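Local atomic coordinates of enolase (alpha proteobacterium BAL199, PDB entry 3UGV), a protein that probably catalyses a magnesium-dependent reaction on a carboxylate substrate, as mandelate racemase-like members of the enolase superfamily do. Residues G185-K191 against L362-D366; N162-L166 against A178-E184; R36-L40 against V384-V389; D353-Q357 against L377-V383. All coordinates share one frame; numbering follows the deposited sequence.

Interaction 1: residues G185-K191 against L362-D366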
loop_
_atom_site.group_PDB
_atom_site.type_symbol
_atom_site.label_atom_id
_atom_site.label_comp_id
_atom_site.label_asym_id
_atom_site.label_seq_id
_atom_site.Cartn_x
_atom_site.Cartn_y
_atom_site.Cartn_z
ATOM N N GLY F 185 -5.548 46.847 -4.301
ATOM C CA GLY F 185 -4.781 46.208 -5.359
ATOM C C GLY F 185 -4.381 47.143 -6.491
ATOM O O GLY F 185 -3.491 46.817 -7.288
ATOM N N GLN F 186 -5.035 48.306 -6.551
ATOM C CA GLN F 186 -4.855 49.280 -7.644
ATOM C C GLN F 186 -5.490 48.804 -8.944
ATOM O O GLN F 186 -5.651 47.606 -9.169
ATOM C CB GLN F 186 -3.378 49.638 -7.879
ATOM C CG GLN F 186 -2.680 50.277 -6.681
ATOM C CD GLN F 186 -3.413 51.512 -6.164
ATOM O OE1 GLN F 186 -3.469 52.546 -6.835
ATOM N NE2 GLN F 186 -3.990 51.402 -4.970
ATOM N N GLY F 187 -5.858 49.754 -9.795
ATOM C CA GLY F 187 -6.393 49.427 -11.095
ATOM C C GLY F 187 -7.675 48.639 -10.978
ATOM O O GLY F 187 -8.650 49.097 -10.374
ATOM N N THR F 188 -7.691 47.446 -11.559
ATOM C CA THR F 188 -8.897 46.628 -11.497
ATOM C C THR F 188 -9.028 45.863 -10.173
ATOM O O THR F 188 -9.995 45.136 -9.972
ATOM C CB THR F 188 -9.003 45.667 -12.700
ATOM O OG1 THR F 188 -7.831 44.850 -12.766
ATOM C CG2 THR F 188 -9.142 46.456 -14.016
ATOM N N GLY F 189 -8.047 46.016 -9.285
ATOM C CA GLY F 189 -8.140 45.478 -7.935
ATOM C C GLY F 189 -7.528 44.099 -7.753
ATOM O O GLY F 189 -7.240 43.406 -8.742
ATOM N N PHE F 190 -7.311 43.701 -6.496
ATOM C CA PHE F 190 -6.882 42.327 -6.217
ATOM C C PHE F 190 -7.879 41.329 -6.785
ATOM O O PHE F 190 -9.089 41.570 -6.764
ATOM C CB PHE F 190 -6.742 42.081 -4.720
ATOM C CG PHE F 190 -5.467 42.602 -4.138
ATOM C CD1 PHE F 190 -4.260 41.995 -4.441
ATOM C CD2 PHE F 190 -5.474 43.687 -3.271
ATOM C CE1 PHE F 190 -3.073 42.464 -3.899
ATOM C CE2 PHE F 190 -4.289 44.153 -2.718
ATOM C CZ PHE F 190 -3.086 43.541 -3.037
ATOM N N LYS F 191 -7.378 40.202 -7.277
ATOM C CA LYS F 191 -8.249 39.170 -7.829
ATOM C C LYS F 191 -8.582 38.109 -6.784
ATOM O O LYS F 191 -9.317 37.156 -7.064
ATOM C CB LYS F 191 -7.609 38.524 -9.052
ATOM C CG LYS F 191 -7.245 39.490 -10.182
ATOM C CD LYS F 191 -6.343 38.751 -11.204
ATOM C CE LYS F 191 -6.209 39.465 -12.553
ATOM N NZ LYS F 191 -5.464 40.756 -12.511
ATOM N N LEU F 362 1.952 48.144 -6.573
ATOM C CA LEU F 362 0.876 47.236 -6.954
ATOM C C LEU F 362 0.205 47.692 -8.236
ATOM O O LEU F 362 -0.123 48.869 -8.370
ATOM C CB LEU F 362 -0.176 47.179 -5.849
ATOM C CG LEU F 362 0.183 46.425 -4.563
ATOM C CD1 LEU F 362 -0.710 46.864 -3.421
ATOM C CD2 LEU F 362 0.067 44.931 -4.788
ATOM N N SER F 363 -0.005 46.764 -9.171
ATOM C CA SER F 363 -0.758 47.054 -10.395
ATOM C C SER F 363 -1.790 45.962 -10.738
ATOM O O SER F 363 -1.439 44.827 -11.061
ATOM C CB SER F 363 0.194 47.283 -11.570
ATOM O OG SER F 363 -0.526 47.667 -12.727
ATOM N N ASP F 364 -3.066 46.317 -10.664
ATOM C CA ASP F 364 -4.159 45.378 -10.941
ATOM C C ASP F 364 -4.044 44.098 -10.129
ATOM O O ASP F 364 -4.323 43.013 -10.635
ATOM C CB ASP F 364 -4.236 45.028 -12.427
ATOM C CG ASP F 364 -4.470 46.243 -13.310
ATOM O OD1 ASP F 364 -5.158 47.203 -12.868
ATOM O OD2 ASP F 364 -3.958 46.223 -14.454
ATOM N N GLY F 365 -3.637 44.228 -8.872
ATOM C CA GLY F 365 -3.509 43.076 -8.001
ATOM C C GLY F 365 -2.233 42.260 -8.172
ATOM O O GLY F 365 -2.091 41.214 -7.550
ATOM N N ASP F 366 -1.313 42.711 -9.022
ATOM C CA ASP F 366 0.008 42.090 -9.095
ATOM C C ASP F 366 0.995 42.948 -8.324
ATOM O O ASP F 366 0.956 44.173 -8.423
ATOM C CB ASP F 366 0.495 41.969 -10.542
ATOM C CG ASP F 366 -0.428 41.125 -11.408
ATOM O OD1 ASP F 366 -1.174 40.292 -10.850
ATOM O OD2 ASP F 366 -0.407 41.299 -12.650
HETATM O O HOH W 1 -4.772 39.711 -7.961
HETATM O O HOH W 2 -3.684 40.157 -10.364
#
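The ring of Phe190 meets Gly365 and Leu362 obliquely, with CD1 3.8 Å from Gly365 CA and CZ 3.9 Å from Leu362 CD2. One ring face carries Gly185 CA, offset toward the rim, and the ring of Trp348 also meets Phe190. The second flat group, the Asp364 carboxylate, is met on the anti side of OD1 by the Thr188 N-H, N to OD1 2.9 Å, 32° out of the carboxylate plane.

Two tight turns pack together here. Residues 363-366 make the type I' turn of a beta hairpin between strands 361-363 and 366-368; residues 186-189 make a type II' turn in the loop between helix 171-183 and strand 192-196. Gly365 N donates to Gly185 O (3.0 Å). A side chain on Gly365 would run into Gly189 O and Phe190 CA, so this close approach depends on the glycine. Gln186 lays CB and CG beside Leu362 O, CG at 3.4 Å. With an alanine in place of Asp364, the Thr188 N-H would probably be left without its acceptor across the contact and the tip of the 186-189 turn less firmly tied to the hairpin.

Lys191 runs extended until chi4 (68°) turns its amine inward, where NZ makes a weak hydrogen bond to Asp364 O. One water links NZ to Asp364 O and Asp366 OD1; another joins the two backbones, 2.7 Å from Lys191 N and 3.1 Å from Gly365 O.

Interaction 2: residues N162-L166 against A178-E184; sequences NSNGL and AVELKAE
Hydrogen bonds from two asparagines to Glu184, and one to Leu181 O, form the polar part of this contact. Asn162 ND2 donates to Glu184 OE1 (2.9 Å) along an almost straight bond, 170° at the hydrogen, using the anti lone pair of the oxygen; amide and carboxylate are nearly coplanar. Asn164 ND2 reaches the same OE1, also at 2.9 Å, but on the syn side, and its amide is turned 58° against the carboxylate. Asn162 ND2 has a second acceptor, Leu181 O at 2.8 Å, approached from above the carbonyl plane through a more bent bond. Asn162 is brought to the helix by its first torsion (chi1 -169°), which sets CG opposite the backbone N. Its other amide atom, OD1, takes the backbone N-H of Asn164 in an Asx turn, so both ends of the amide are engaged.

The apolar part is made by Leu181 and Ala178, on the turns of helix 171-183 before Glu184. Leu181 and Leu166 run alongside one another head to tail, with Leu181 CD1 3.6 Å from Leu166 CG. Leu181 CD2 rests against Asn164 CB at 4.0 Å, and Leu166 CD2 comes equally close to Ala178 CB. The contact thus holds the loop after strand 157-162 against the helix that follows it, within one beta-alpha unit of the barrel.

Among the charged groups, Glu184 OE2 has a long, weak ion pair with Arg44. Two amide donors on one oxygen in this buried contact would probably favour the ionised carboxylate and fix its rotation.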
loop_
_atom_site.group_PDB
_atom_site.type_symbol
_atom_site.label_atom_id
_atom_site.label_comp_id
_atom_site.label_asym_id
_atom_site.label_seq_id
_atom_site.Cartn_x
_atom_site.Cartn_y
_atom_site.Cartn_z
ATOM N N ASN F 162 -5.022 39.660 -1.270
ATOM C CA ASN F 162 -4.894 40.578 -0.155
ATOM C C ASN F 162 -5.250 39.909 1.176
ATOM O O ASN F 162 -6.422 39.614 1.437
ATOM C CB ASN F 162 -5.788 41.809 -0.414
ATOM C CG ASN F 162 -5.527 42.950 0.559
ATOM O OD1 ASN F 162 -5.019 42.751 1.670
ATOM N ND2 ASN F 162 -5.889 44.157 0.148
ATOM N N SER F 163 -4.255 39.678 2.031
ATOM C CA SER F 163 -4.558 39.141 3.354
ATOM C C SER F 163 -4.545 40.164 4.492
ATOM O O SER F 163 -4.440 39.788 5.660
ATOM C CB SER F 163 -3.699 37.905 3.692
ATOM O OG SER F 163 -2.335 38.224 3.832
ATOM N N ASN F 164 -4.686 41.447 4.165
ATOM C CA ASN F 164 -4.656 42.481 5.203
ATOM C C ASN F 164 -5.700 42.332 6.318
ATOM O O ASN F 164 -5.464 42.778 7.441
ATOM C CB ASN F 164 -4.798 43.869 4.598
ATOM C CG ASN F 164 -3.465 44.544 4.348
ATOM O OD1 ASN F 164 -2.420 44.136 4.870
ATOM N ND2 ASN F 164 -3.501 45.607 3.551
ATOM N N GLY F 165 -6.852 41.734 6.018
ATOM C CA GLY F 165 -7.938 41.702 6.989
ATOM C C GLY F 165 -9.010 40.639 6.802
ATOM O O GLY F 165 -8.710 39.464 6.640
ATOM N N LEU F 166 -10.272 41.058 6.831
ATOM C CA LEU F 166 -11.397 40.125 6.836
ATOM C C LEU F 166 -11.275 39.144 8.006
ATOM O O LEU F 166 -11.420 37.918 7.841
ATOM C CB LEU F 166 -11.517 39.386 5.499
ATOM C CG LEU F 166 -11.518 40.303 4.266
ATOM C CD1 LEU F 166 -11.800 39.519 2.991
ATOM C CD2 LEU F 166 -12.547 41.416 4.442
ATOM N N ALA F 178 -13.957 44.282 2.672
ATOM C CA ALA F 178 -13.578 43.593 1.442
ATOM C C ALA F 178 -13.495 44.566 0.247
ATOM O O ALA F 178 -12.559 44.487 -0.563
ATOM C CB ALA F 178 -14.539 42.455 1.152
ATOM N N VAL F 179 -14.459 45.484 0.147
ATOM C CA VAL F 179 -14.433 46.500 -0.914
ATOM C C VAL F 179 -13.128 47.313 -0.847
ATOM O O VAL F 179 -12.481 47.531 -1.871
ATOM C CB VAL F 179 -15.686 47.446 -0.885
ATOM C CG1 VAL F 179 -15.610 48.516 -1.999
ATOM C CG2 VAL F 179 -16.987 46.653 -0.997
ATOM N N GLU F 180 -12.753 47.746 0.359
ATOM C CA GLU F 180 -11.485 48.453 0.594
ATOM C C GLU F 180 -10.285 47.600 0.174
ATOM O O GLU F 180 -9.481 48.023 -0.653
ATOM C CB GLU F 180 -11.303 48.812 2.072
ATOM C CG GLU F 180 -12.083 50.000 2.630
ATOM C CD GLU F 180 -11.806 50.194 4.139
ATOM O OE1 GLU F 180 -10.765 50.795 4.497
ATOM O OE2 GLU F 180 -12.617 49.723 4.970
ATOM N N LEU F 181 -10.156 46.406 0.756
ATOM C CA LEU F 181 -9.010 45.544 0.454
ATOM C C LEU F 181 -8.868 45.265 -1.040
ATOM O O LEU F 181 -7.764 45.304 -1.571
ATOM C CB LEU F 181 -9.099 44.222 1.199
ATOM C CG LEU F 181 -9.298 44.250 2.707
ATOM C CD1 LEU F 181 -9.123 42.840 3.239
ATOM C CD2 LEU F 181 -8.319 45.208 3.343
ATOM N N LYS F 182 -9.977 44.993 -1.728
ATOM C CA LYS F 182 -9.885 44.775 -3.175
ATOM C C LYS F 182 -9.223 45.963 -3.849
ATOM O O LYS F 182 -8.306 45.794 -4.644
ATOM C CB LYS F 182 -11.256 44.536 -3.803
ATOM C CG LYS F 182 -11.199 44.077 -5.257
ATOM C CD LYS F 182 -12.584 43.668 -5.740
ATOM C CE LYS F 182 -12.650 43.450 -7.254
ATOM N NZ LYS F 182 -11.659 42.450 -7.752
ATOM N N ALA F 183 -9.708 47.159 -3.515
ATOM C CA ALA F 183 -9.237 48.411 -4.112
ATOM C C ALA F 183 -7.777 48.710 -3.812
ATOM O O ALA F 183 -7.127 49.434 -4.569
ATOM C CB ALA F 183 -10.110 49.584 -3.662
ATOM N N GLU F 184 -7.266 48.163 -2.707
ATOM C CA GLU F 184 -5.859 48.319 -2.387
ATOM C C GLU F 184 -4.987 47.737 -3.487
ATOM O O GLU F 184 -3.823 48.091 -3.600
ATOM C CB GLU F 184 -5.519 47.670 -1.053
ATOM C CG GLU F 184 -5.878 48.512 0.159
ATOM C CD GLU F 184 -5.356 47.911 1.461
ATOM O OE1 GLU F 184 -5.427 46.668 1.614
ATOM O OE2 GLU F 184 -4.865 48.678 2.324
#

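Interaction 3: residues R36-L40 against V384-V389; sequences RPVLL and VAANLV
Val38 packs its CG1 against Leu388 CD1 at 4.0 Å and, more loosely, against Val384 CG1. Its chi1 of -39° aims CG1 at these two methyls. Farther along the strand, Leu40 CD2 crosses the amide end of Asn387, 3.7 Å from CG. On the other side of the strand, Val389 stands between Pro37 and Leu39: its CB is 4.2 Å from Pro37 CG and its CG2 is 4.0 Å from Leu39 CB, with Met83 of helix 83-97 touching both Pro37 and Val389.

The backbones form a single antiparallel bridge with Val38 and Leu388 as its non-hydrogen-bonded pair: Val389 N donates to Pro37 O (3.0 Å) and Leu39 N to Asn387 O (3.1 Å). At the polar edge, Arg36 NH1 lies obliquely by Val384 CG1 at 3.6 Å and forms a salt bridge with Glu381. The amide of Asn387 turns back to its own helix, ND2 bonding to Val383 O.

The chain end leaving helix 381-387 is thereby bridged to strand 30-47, an edge strand within this chain of the N-terminal antiparallel sheet. Such a return of the C-terminal segment to the N-terminal capping domain fits the two-domain enolase-superfamily fold.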
loop_
_atom_site.group_PDB
_atom_site.type_symbol
_atom_site.label_atom_id
_atom_site.label_comp_id
_atom_site.label_asym_id
_atom_site.label_seq_id
_atom_site.Cartn_x
_atom_site.Cartn_y
_atom_site.Cartn_z
ATOM N N ARG F 36 17.550 44.227 15.267
ATOM C CA ARG F 36 16.834 45.242 16.026
ATOM C C ARG F 36 15.349 44.920 16.085
ATOM O O ARG F 36 14.678 44.886 15.060
ATOM C CB ARG F 36 17.029 46.616 15.381
ATOM C CG ARG F 36 18.462 47.118 15.434
ATOM C CD ARG F 36 18.584 48.490 14.808
ATOM N NE ARG F 36 18.527 48.440 13.351
ATOM C CZ ARG F 36 18.199 49.476 12.585
ATOM N NH1 ARG F 36 17.888 50.640 13.143
ATOM N NH2 ARG F 36 18.176 49.350 11.264
ATOM N N PRO F 37 14.826 44.688 17.291
ATOM C CA PRO F 37 13.404 44.374 17.420
ATOM C C PRO F 37 12.546 45.636 17.375
ATOM O O PRO F 37 12.890 46.634 18.000
ATOM C CB PRO F 37 13.325 43.732 18.808
ATOM C CG PRO F 37 14.411 44.408 19.577
ATOM C CD PRO F 37 15.520 44.673 18.590
ATOM N N VAL F 38 11.454 45.603 16.622
ATOM C CA VAL F 38 10.492 46.689 16.686
ATOM C C VAL F 38 9.085 46.130 16.823
ATOM O O VAL F 38 8.875 44.928 16.690
ATOM C CB VAL F 38 10.589 47.650 15.482
ATOM C CG1 VAL F 38 12.042 47.874 15.111
ATOM C CG2 VAL F 38 9.827 47.117 14.311
ATOM N N LEU F 39 8.132 47.007 17.115
ATOM C CA LEU F 39 6.761 46.600 17.348
ATOM C C LEU F 39 5.861 47.658 16.754
ATOM O O LEU F 39 5.872 48.806 17.197
ATOM C CB LEU F 39 6.483 46.446 18.850
ATOM C CG LEU F 39 5.207 45.680 19.228
ATOM C CD1 LEU F 39 5.388 44.183 18.996
ATOM C CD2 LEU F 39 4.786 45.935 20.671
ATOM N N LEU F 40 5.095 47.281 15.737
ATOM C CA LEU F 40 4.239 48.237 15.052
ATOM C C LEU F 40 2.798 48.049 15.481
ATOM O O LEU F 40 2.401 46.959 15.890
ATOM C CB LEU F 40 4.348 48.088 13.535
ATOM C CG LEU F 40 5.739 48.156 12.904
ATOM C CD1 LEU F 40 5.617 48.067 11.391
ATOM C CD2 LEU F 40 6.486 49.426 13.316
ATOM N N VAL F 384 11.411 53.492 12.388
ATOM C CA VAL F 384 12.130 52.499 13.183
ATOM C C VAL F 384 12.389 52.991 14.605
ATOM O O VAL F 384 12.154 52.263 15.573
ATOM C CB VAL F 384 13.461 52.068 12.524
ATOM C CG1 VAL F 384 14.316 51.263 13.503
ATOM C CG2 VAL F 384 13.181 51.257 11.290
ATOM N N ALA F 385 12.869 54.226 14.733
ATOM C CA ALA F 385 13.179 54.789 16.051
ATOM C C ALA F 385 11.927 54.896 16.917
ATOM O O ALA F 385 11.933 54.521 18.097
ATOM C CB ALA F 385 13.844 56.148 15.908
ATOM N N ALA F 386 10.855 55.404 16.317
ATOM C CA ALA F 386 9.576 55.557 17.002
ATOM C C ALA F 386 8.973 54.227 17.478
ATOM O O ALA F 386 8.020 54.219 18.261
ATOM C CB ALA F 386 8.582 56.309 16.105
ATOM N N ASN F 387 9.529 53.104 17.026
ATOM C CA ASN F 387 8.936 51.800 17.338
ATOM C C ASN F 387 9.901 50.742 17.870
ATOM O O ASN F 387 9.499 49.603 18.160
ATOM C CB ASN F 387 8.167 51.258 16.129
ATOM C CG ASN F 387 6.904 52.024 15.871
ATOM O OD1 ASN F 387 5.922 51.879 16.604
ATOM N ND2 ASN F 387 6.920 52.871 14.845
ATOM N N LEU F 388 11.169 51.121 17.996
ATOM C CA LEU F 388 12.184 50.218 18.513
ATOM C C LEU F 388 11.802 49.735 19.909
ATOM O O LEU F 388 11.178 50.464 20.681
ATOM C CB LEU F 388 13.547 50.910 18.537
ATOM C CG LEU F 388 14.740 49.993 18.805
ATOM C CD1 LEU F 388 14.905 49.009 17.662
ATOM C CD2 LEU F 388 16.014 50.800 19.006
ATOM N N VAL F 389 12.165 48.500 20.224
ATOM C CA VAL F 389 11.866 47.937 21.530
ATOM C C VAL F 389 13.123 47.942 22.383
ATOM O O VAL F 389 14.109 47.285 22.055
ATOM C CB VAL F 389 11.319 46.499 21.409
ATOM C CG1 VAL F 389 10.985 45.924 22.786
ATOM C CG2 VAL F 389 10.101 46.485 20.510
#

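Interaction 4: residues D353-Q357 against L377-V383; sequences DPILQ and LDWDEDV
Residues 355-357 and 378-380 run antiparallel around a single bridge, with Leu356 and Trp379 as the non-hydrogen-bonded pair: Asp380 N donates to Ile355 O (3.0 Å) and Gln357 N to Asp378 O (2.9 Å).

Among the side chains, Trp379 carries the apolar part. Ile355 runs alongside the indole in the same sense, with CD1 3.7 Å from CZ3; a chi1 of 52° tucks CG1 in over its own backbone and so leads CD1 to the ring. Ile355 O sits at the ring edge, in its plane, and Leu356 CD2 meets the ring obliquely, 3.9 Å from CZ3. The same Leu356 methyl touches Leu377 CD2 at 3.6 Å. With the indole gone, an alanine at Trp379 would probably leave a gap beside Ile355 CD1 and Leu356 CD2, and Asp62 without the NE1 donor that hydrogen-bonds to it.

At the outer side Gln357, stretched out past CG, sends NE2 to Trp379 O (2.9 Å), which lies close to its amide plane although the donor stands above the carbonyl plane. At the opposite end of the segment, Val383 faces Pro354, its CG1 3.9 Å from Pro354 CB.

Asp380 is the N-cap of helix 381-387: OD1 accepts from Val383 N (3.2 Å) and, weakly, from Asp382 N, while its own N-H is spent on Ile355. The N-cap residue is therefore tied to the 353-357 loop through its backbone, and the helix N-terminus would probably stabilise the negative charge of its carboxylate.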
loop_
_atom_site.group_PDB
_atom_site.type_symbol
_atom_site.label_atom_id
_atom_site.label_comp_id
_atom_site.label_asym_id
_atom_site.label_seq_id
_atom_site.Cartn_x
_atom_site.Cartn_y
_atom_site.Cartn_z
ATOM N N ASP F 353 5.017 47.491 5.910
ATOM C CA ASP F 353 5.281 48.695 5.102
ATOM C C ASP F 353 5.860 49.894 5.869
ATOM O O ASP F 353 6.668 50.654 5.327
ATOM C CB ASP F 353 4.004 49.145 4.371
ATOM C CG ASP F 353 3.783 48.401 3.065
ATOM O OD1 ASP F 353 4.481 47.390 2.827
ATOM O OD2 ASP F 353 2.908 48.830 2.279
ATOM N N PRO F 354 5.425 50.095 7.123
ATOM C CA PRO F 354 5.904 51.290 7.827
ATOM C C PRO F 354 7.426 51.365 7.979
ATOM O O PRO F 354 7.956 52.472 7.985
ATOM C CB PRO F 354 5.221 51.188 9.189
ATOM C CG PRO F 354 3.944 50.463 8.897
ATOM C CD PRO F 354 4.296 49.457 7.826
ATOM N N ILE F 355 8.114 50.233 8.075
ATOM C CA ILE F 355 9.570 50.256 8.249
ATOM C C ILE F 355 10.341 50.250 6.926
ATOM O O ILE F 355 11.565 50.218 6.917
ATOM C CB ILE F 355 10.068 49.117 9.165
ATOM C CG1 ILE F 355 9.534 47.771 8.696
ATOM C CG2 ILE F 355 9.643 49.366 10.599
ATOM C CD1 ILE F 355 10.325 47.168 7.579
ATOM N N LEU F 356 9.621 50.275 5.810
ATOM C CA LEU F 356 10.261 50.384 4.506
ATOM C C LEU F 356 10.092 51.797 3.963
ATOM O O LEU F 356 9.052 52.435 4.165
ATOM C CB LEU F 356 9.661 49.396 3.496
ATOM C CG LEU F 356 9.593 47.904 3.799
ATOM C CD1 LEU F 356 8.959 47.175 2.615
ATOM C CD2 LEU F 356 10.986 47.367 4.091
ATOM N N GLN F 357 11.118 52.273 3.266
ATOM C CA GLN F 357 11.042 53.547 2.568
ATOM C C GLN F 357 10.125 53.424 1.366
ATOM O O GLN F 357 9.282 54.289 1.120
ATOM C CB GLN F 357 12.437 53.990 2.127
ATOM C CG GLN F 357 13.304 54.457 3.284
ATOM C CD GLN F 357 14.605 55.076 2.832
ATOM O OE1 GLN F 357 14.749 55.488 1.680
ATOM N NE2 GLN F 357 15.572 55.134 3.738
ATOM N N LEU F 377 15.516 46.689 -0.128
ATOM C CA LEU F 377 14.945 47.212 1.111
ATOM C C LEU F 377 15.803 48.338 1.667
ATOM O O LEU F 377 17.027 48.216 1.749
ATOM C CB LEU F 377 14.812 46.114 2.177
ATOM C CG LEU F 377 13.881 44.922 1.960
ATOM C CD1 LEU F 377 13.833 44.118 3.231
ATOM C CD2 LEU F 377 12.485 45.362 1.569
ATOM N N ASP F 378 15.157 49.429 2.061
ATOM C CA ASP F 378 15.839 50.493 2.791
ATOM C C ASP F 378 14.965 50.930 3.964
ATOM O O ASP F 378 13.790 51.287 3.788
ATOM C CB ASP F 378 16.166 51.665 1.862
ATOM C CG ASP F 378 16.961 51.232 0.641
ATOM O OD1 ASP F 378 16.375 51.160 -0.460
ATOM O OD2 ASP F 378 18.166 50.945 0.782
ATOM N N TRP F 379 15.523 50.868 5.167
ATOM C CA TRP F 379 14.720 51.098 6.355
ATOM C C TRP F 379 14.291 52.561 6.460
ATOM O O TRP F 379 15.041 53.467 6.100
ATOM C CB TRP F 379 15.476 50.705 7.623
ATOM C CG TRP F 379 16.052 49.318 7.660
ATOM C CD1 TRP F 379 17.318 48.980 8.032
ATOM C CD2 TRP F 379 15.385 48.084 7.350
ATOM N NE1 TRP F 379 17.489 47.620 7.962
ATOM C CE2 TRP F 379 16.319 47.044 7.548
ATOM C CE3 TRP F 379 14.099 47.760 6.915
ATOM C CZ2 TRP F 379 16.009 45.697 7.327
ATOM C CZ3 TRP F 379 13.788 46.417 6.698
ATOM C CH2 TRP F 379 14.743 45.407 6.902
ATOM N N ASP F 380 13.076 52.782 6.949
ATOM C CA ASP F 380 12.637 54.117 7.328
ATOM C C ASP F 380 13.032 54.357 8.784
ATOM O O ASP F 380 12.255 54.085 9.705
ATOM C CB ASP F 380 11.127 54.260 7.146
ATOM C CG ASP F 380 10.640 55.671 7.401
ATOM O OD1 ASP F 380 11.127 56.302 8.364
ATOM O OD2 ASP F 380 9.772 56.146 6.636
ATOM N N GLU F 381 14.250 54.862 8.977
ATOM C CA GLU F 381 14.858 54.962 10.303
ATOM C C GLU F 381 14.099 55.831 11.316
ATOM O O GLU F 381 14.253 55.643 12.521
ATOM C CB GLU F 381 16.324 55.390 10.193
ATOM C CG GLU F 381 17.224 54.335 9.546
ATOM C CD GLU F 381 17.438 53.113 10.433
ATOM O OE1 GLU F 381 17.003 53.133 11.610
ATOM O OE2 GLU F 381 18.045 52.129 9.949
ATOM N N ASP F 382 13.276 56.763 10.838
ATOM C CA ASP F 382 12.388 57.522 11.727
ATOM C C ASP F 382 11.327 56.609 12.346
ATOM O O ASP F 382 11.217 56.487 13.574
ATOM C CB ASP F 382 11.709 58.672 10.979
ATOM C CG ASP F 382 12.671 59.794 10.640
ATOM O OD1 ASP F 382 13.706 59.925 11.337
ATOM O OD2 ASP F 382 12.388 60.548 9.679
ATOM N N VAL F 383 10.552 55.966 11.480
ATOM C CA VAL F 383 9.561 54.999 11.906
ATOM C C VAL F 383 10.209 53.924 12.770
ATOM O O VAL F 383 9.628 53.491 13.768
ATOM C CB VAL F 383 8.881 54.342 10.701
ATOM C CG1 VAL F 383 7.882 53.307 11.165
ATOM C CG2 VAL F 383 8.192 55.393 9.845
#

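In the fold
Along the chain, interaction 2 is complete before the first segment of interaction 1 begins, interactions 1 and 4 cross, and all three are nested inside the long loop closed by interaction 3. They form two pairs. Interactions 1 and 2, centres 11 Å apart, meet where the Phe190 ring packs on Asn162 and Phe190 O takes Lys182 NZ, joining the C-terminal end of helix 171-183 and the loop after it to the 361-368 hairpin. Interactions 3 and 4, centres also 11 Å apart, share helix 381-387 and are stitched by the Arg36-Glu381 salt bridge. Across the pairs, centres lie 22 to 30 Å apart, one pair within the barrel domain, the other where it meets the N-terminal domain.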